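Local coordinates for protein mannosephosphate isomerase, putative (Archaeoglobus fulgidus, PDB 1ZX5) that probably interconverts D-mannose 6-phosphate and D-fructose 6-phosphate as a zinc-dependent, cupin-type mannose-6-phosphate isomerase, at residues 97-102 / 191-196; 115-120 / 185-190. All coordinates share one frame; numbering follows the deposited sequence. Where two conformers were deposited one is given.

How the contacts relate
Contact 1 and contact 2 adjoin, their centres about 12 Å apart, and each joins parts of the chain far apart in sequence (89 and 65 residues). Along the chain, 97-102 comes first, then 115-120, 185-190 and 191-196, which nests contact 2 inside the loop closed by contact 1. Contact 2 pairs neighbouring strands 119-123 and 181-188 of the six-stranded antiparallel sheet; the chain turns at Asn189 and continues into strand 194-195, which pairs with strand 99-100 as a separate two-stranded sheet. The two meet where Pro102 O probably accepts a hydrogen bond from Val117 N and Leu192 packs on Gly115. The run 185-196 thus pairs first within the large sheet and then with the segment that carries Gln97 of the fructofuranose pocket.

Contact 1 of 2, residues 97-102 / 191-196; sequences QVHVHP and TLAYFF. With LFR (beta-L-fructofuranose), chain B.
His99 and Phe195 form an antiparallel non-hydrogen-bonded pair, and next to them Val100 and Tyr194 exchange two backbone bonds, Tyr194 N to Val100 O (2.9 Å) being the straighter. Phe196 N adds a third bond to Val98 O. On the face of His99 and Phe195 the two rings make an offset stack, planes 26° apart; His99 CB sits over the centre of the Phe195 ring, 3.6 Å from its centroid. The imidazole's rotation is fixed by ND1, which gives its proton to Gln97 O (2.7 Å) in the ring plane. Val98 packs differently: with CG1 trans to the backbone nitrogen (chi1 177°), that methyl lies over the middle of the Phe196 ring. Further along, His101 ND1 donates to Leu192 O at 2.7 Å, and Pro102 CG meets Leu192 CD1. Gln97 OE1 takes two hydrogen bonds, from Val98 N (2.9 Å) and from O1 of the bound fructofuranose (2.7 Å). A leucine in place of this glutamine would probably leave the sugar's O1 and the Val98 N-H without this shared acceptor. With ND1 of both histidines spent on carbonyls, each turns NE2 to a bound glycerol, probably from the crystallisation liquor, through weak hydrogen bonds, while Gln97 links the paired backbone to the sugar.

Contact 2 of 2, residues 115-120 / 185-190; sequences GGVESA and EVSSNS
Backbone bonds join Ala120 and Val186, an antiparallel hydrogen-bonded pair: Ala120 N reaches Val186 O at 2.8 Å and Val186 N returns to Ala120 O at 2.9 Å. Beyond the non-hydrogen-bonded pair Ser119 and Ser187, Ser188 N still donates to Glu118 O, but the return bond is made by a side chain. Ser188 OG, placed beside its own backbone nitrogen (chi1 -47°), accepts from Glu118 N at 3.1 Å, almost straight at 173°. Ser190 supplies the other hydroxyl bond across the contact, OG donating to Gly115 O at 2.7 Å from above the carbonyl plane. Two waters bridge the segments: one accepts from Gly115 N and donates to Asn189 O, the other joins Glu118 OE2 (2.9 Å) to Ser188 OG. Van der Waals contact is modest. Ser119 CB and Ser187 CB touch at 3.6 Å, and Val117 straddles the serines, CG1 against Ser187 CB and CG2 against Ser190 CB (3.8 Å) and its hydroxyl. On the face of Ala120 and Val186, both side chains pack against Leu232 of strand 230-237. Toward Gly115 and Ser190, serine hydroxyls and water thus take over N-H and carbonyl groups, Glu118 N and Gly115 O among them, that no backbone bond between the two segments serves.

Contact 1 of 2, residues 97-102 / 191-196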
# COMPACT_ATOMS: atom_id res chain seq x y z
N GLN A 97 12.77 2.65 11.29
CA GLN A 97 13.52 1.52 11.82
C GLN A 97 13.22 0.28 10.98
O GLN A 97 12.14 0.16 10.38
CB GLN A 97 13.21 1.30 13.32
CG GLN A 97 13.89 0.07 13.99
CD GLN A 97 15.43 0.10 14.00
OE1 GLN A 97 16.09 -0.31 13.04
NE2 GLN A 97 16.01 0.55 15.11
N VAL A 98 14.20 -0.63 10.92
CA VAL A 98 14.01 -1.90 10.23
C VAL A 98 12.90 -2.70 10.92
O VAL A 98 12.83 -2.78 12.14
CB VAL A 98 15.33 -2.73 10.17
CG1 VAL A 98 15.08 -4.08 9.52
CG2 VAL A 98 16.41 -1.96 9.39
N HIS A 99 12.02 -3.26 10.10
CA HIS A 99 10.93 -4.07 10.60
C HIS A 99 10.67 -5.21 9.62
O HIS A 99 11.29 -5.28 8.55
CB HIS A 99 9.67 -3.22 10.86
CG HIS A 99 9.28 -2.34 9.72
ND1 HIS A 99 10.00 -1.22 9.35
CD2 HIS A 99 8.21 -2.38 8.89
CE1 HIS A 99 9.42 -0.63 8.33
NE2 HIS A 99 8.32 -1.31 8.03
N VAL A 100 9.77 -6.11 9.99
CA VAL A 100 9.51 -7.33 9.27
C VAL A 100 8.06 -7.74 9.53
O VAL A 100 7.52 -7.49 10.61
CB VAL A 100 10.53 -8.48 9.68
CG1 VAL A 100 10.47 -8.80 11.18
CG2 VAL A 100 10.32 -9.76 8.85
N HIS A 101 7.43 -8.35 8.54
CA HIS A 101 6.05 -8.81 8.63
C HIS A 101 6.00 -10.34 8.73
O HIS A 101 6.81 -11.02 8.09
CB HIS A 101 5.26 -8.37 7.40
CG HIS A 101 5.24 -6.89 7.20
ND1 HIS A 101 4.82 -6.01 8.18
CD2 HIS A 101 5.55 -6.14 6.12
CE1 HIS A 101 4.90 -4.78 7.72
NE2 HIS A 101 5.34 -4.82 6.47
N PRO A 102 5.03 -10.87 9.50
CA PRO A 102 4.79 -12.31 9.53
C PRO A 102 3.97 -12.79 8.32
O PRO A 102 3.20 -12.01 7.73
CB PRO A 102 3.97 -12.49 10.81
CG PRO A 102 3.18 -11.22 10.91
CD PRO A 102 4.09 -10.13 10.38
N THR A 191 -1.84 -4.76 9.61
CA THR A 191 -0.75 -3.86 9.98
C THR A 191 0.32 -4.54 10.86
O THR A 191 1.17 -3.85 11.43
CB THR A 191 -1.30 -2.65 10.78
OG1 THR A 191 -2.17 -3.13 11.81
CG2 THR A 191 -2.07 -1.70 9.87
N LEU A 192 0.29 -5.86 10.99
CA LEU A 192 1.31 -6.54 11.80
C LEU A 192 2.70 -6.21 11.29
O LEU A 192 3.01 -6.41 10.12
CB LEU A 192 1.13 -8.06 11.83
CG LEU A 192 -0.07 -8.61 12.58
CD1 LEU A 192 -0.10 -10.12 12.45
CD2 LEU A 192 -0.06 -8.18 14.05
N ALA A 193 3.53 -5.67 12.18
CA ALA A 193 4.90 -5.33 11.87
C ALA A 193 5.73 -5.41 13.14
O ALA A 193 5.31 -4.91 14.18
CB ALA A 193 4.99 -3.91 11.25
N TYR A 194 6.88 -6.05 13.05
CA TYR A 194 7.75 -6.22 14.19
C TYR A 194 9.06 -5.51 13.94
O TYR A 194 9.76 -5.79 12.96
CB TYR A 194 7.99 -7.69 14.48
CG TYR A 194 6.71 -8.49 14.60
CD1 TYR A 194 5.69 -8.10 15.50
CD2 TYR A 194 6.50 -9.63 13.82
CE1 TYR A 194 4.51 -8.84 15.62
CE2 TYR A 194 5.33 -10.37 13.92
CZ TYR A 194 4.33 -9.98 14.81
OH TYR A 194 3.19 -10.74 14.92
N PHE A 195 9.39 -4.58 14.83
CA PHE A 195 10.55 -3.72 14.64
C PHE A 195 11.78 -4.30 15.31
O PHE A 195 11.67 -5.08 16.25
CB PHE A 195 10.22 -2.30 15.14
CG PHE A 195 9.32 -1.53 14.20
CD1 PHE A 195 9.86 -0.61 13.29
CD2 PHE A 195 7.94 -1.74 14.20
CE1 PHE A 195 9.03 0.10 12.38
CE2 PHE A 195 7.10 -1.04 13.31
CZ PHE A 195 7.64 -0.12 12.39
N PHE A 196 12.95 -3.93 14.81
CA PHE A 196 14.22 -4.36 15.39
C PHE A 196 14.53 -3.63 16.70
O PHE A 196 15.37 -2.73 16.75
CB PHE A 196 15.35 -4.15 14.37
CG PHE A 196 15.48 -5.26 13.35
CD1 PHE A 196 14.35 -5.95 12.89
CD2 PHE A 196 16.73 -5.61 12.84
CE1 PHE A 196 14.46 -6.97 11.93
CE2 PHE A 196 16.86 -6.61 11.88
CZ PHE A 196 15.73 -7.30 11.43
C1 LFR B . 18.19 2.26 12.55
C2 LFR B . 17.58 3.58 12.04
C3 LFR B . 16.50 4.07 13.01
C4 LFR B . 16.99 5.38 13.60
C5 LFR B . 18.35 5.65 12.96
C6 LFR B . 18.36 7.00 12.23
O1 LFR B . 17.94 1.13 11.69
O2 LFR B . 17.03 3.46 10.71
O3 LFR B . 15.27 4.34 12.36
O4 LFR B . 17.10 5.21 15.01
O5 LFR B . 18.63 4.57 12.05
O6 LFR B . 19.69 7.50 12.01

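Contact 2 of 2, residues 115-120 / 185-190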
# COMPACT_ATOMS: atom_id res chain seq x y z
N GLY A 115 -4.09 -11.07 10.26
CA GLY A 115 -3.40 -12.03 9.40
C GLY A 115 -2.00 -11.56 9.03
O GLY A 115 -1.52 -10.52 9.51
N GLY A 116 -1.36 -12.34 8.16
CA GLY A 116 -0.06 -12.01 7.60
C GLY A 116 -0.07 -10.84 6.63
O GLY A 116 -1.14 -10.32 6.28
N VAL A 117 1.12 -10.39 6.25
CA VAL A 117 1.25 -9.21 5.40
C VAL A 117 2.22 -9.49 4.26
O VAL A 117 3.38 -9.85 4.49
CB VAL A 117 1.76 -7.96 6.17
CG1 VAL A 117 1.57 -6.69 5.31
CG2 VAL A 117 1.08 -7.80 7.53
N GLU A 118 1.72 -9.33 3.03
CA GLU A 118 2.57 -9.18 1.85
C GLU A 118 2.26 -7.80 1.28
O GLU A 118 1.14 -7.32 1.41
CB GLU A 118 2.27 -10.26 0.81
CG GLU A 118 0.79 -10.29 0.36
CD GLU A 118 0.48 -11.34 -0.74
OE1 GLU A 118 1.38 -12.15 -1.09
OE2 GLU A 118 -0.68 -11.34 -1.23
N SER A 119 3.24 -7.15 0.65
CA SER A 119 2.99 -5.83 0.09
C SER A 119 3.75 -5.51 -1.19
O SER A 119 4.83 -6.06 -1.47
CB SER A 119 3.25 -4.74 1.13
OG SER A 119 4.60 -4.76 1.51
N ALA A 120 3.15 -4.64 -1.98
CA ALA A 120 3.73 -4.11 -3.18
C ALA A 120 3.90 -2.59 -2.99
O ALA A 120 2.99 -1.90 -2.53
CB ALA A 120 2.84 -4.43 -4.38
N GLU A 185 1.91 2.06 -0.79
CA GLU A 185 2.07 0.68 -0.32
C GLU A 185 0.73 -0.07 -0.31
O GLU A 185 -0.16 0.24 0.50
CB GLU A 185 2.76 0.62 1.07
CG GLU A 185 4.17 1.23 1.07
CD GLU A 185 4.96 1.08 2.37
OE1 GLU A 185 4.59 0.25 3.24
OE2 GLU A 185 5.98 1.79 2.50
N VAL A 186 0.59 -1.05 -1.20
CA VAL A 186 -0.60 -1.87 -1.25
C VAL A 186 -0.25 -3.17 -0.52
O VAL A 186 0.67 -3.88 -0.93
CB VAL A 186 -1.06 -2.17 -2.70
CG1 VAL A 186 -2.38 -2.97 -2.69
CG2 VAL A 186 -1.22 -0.88 -3.49
N SER A 187 -0.96 -3.47 0.56
CA SER A 187 -0.69 -4.68 1.32
C SER A 187 -1.96 -5.47 1.61
O SER A 187 -3.06 -5.02 1.30
CB SER A 187 0.02 -4.35 2.62
OG SER A 187 -0.83 -3.62 3.49
N SER A 188 -1.78 -6.66 2.19
CA SER A 188 -2.86 -7.35 2.88
C SER A 188 -3.54 -6.38 3.84
O SER A 188 -2.95 -5.38 4.26
CB SER A 188 -2.31 -8.52 3.70
OG SER A 188 -1.40 -9.30 2.94
N ASN A 189 -4.79 -6.68 4.18
CA ASN A 189 -5.52 -5.87 5.14
C ASN A 189 -5.06 -6.20 6.57
O ASN A 189 -5.80 -6.80 7.35
CB ASN A 189 -7.03 -6.06 4.97
CG ASN A 189 -7.82 -5.09 5.82
OD1 ASN A 189 -7.32 -4.02 6.18
ND2 ASN A 189 -9.06 -5.45 6.15
N SER A 190 -3.83 -5.83 6.87
CA SER A 190 -3.19 -6.12 8.15
C SER A 190 -2.04 -5.16 8.36
O SER A 190 -1.34 -4.79 7.41
CB SER A 190 -2.65 -7.56 8.19
OG SER A 190 -1.90 -7.80 9.37
O HOH W 1 -5.91 -9.50 8.39
O HOH W 2 -2.49 -10.48 0.85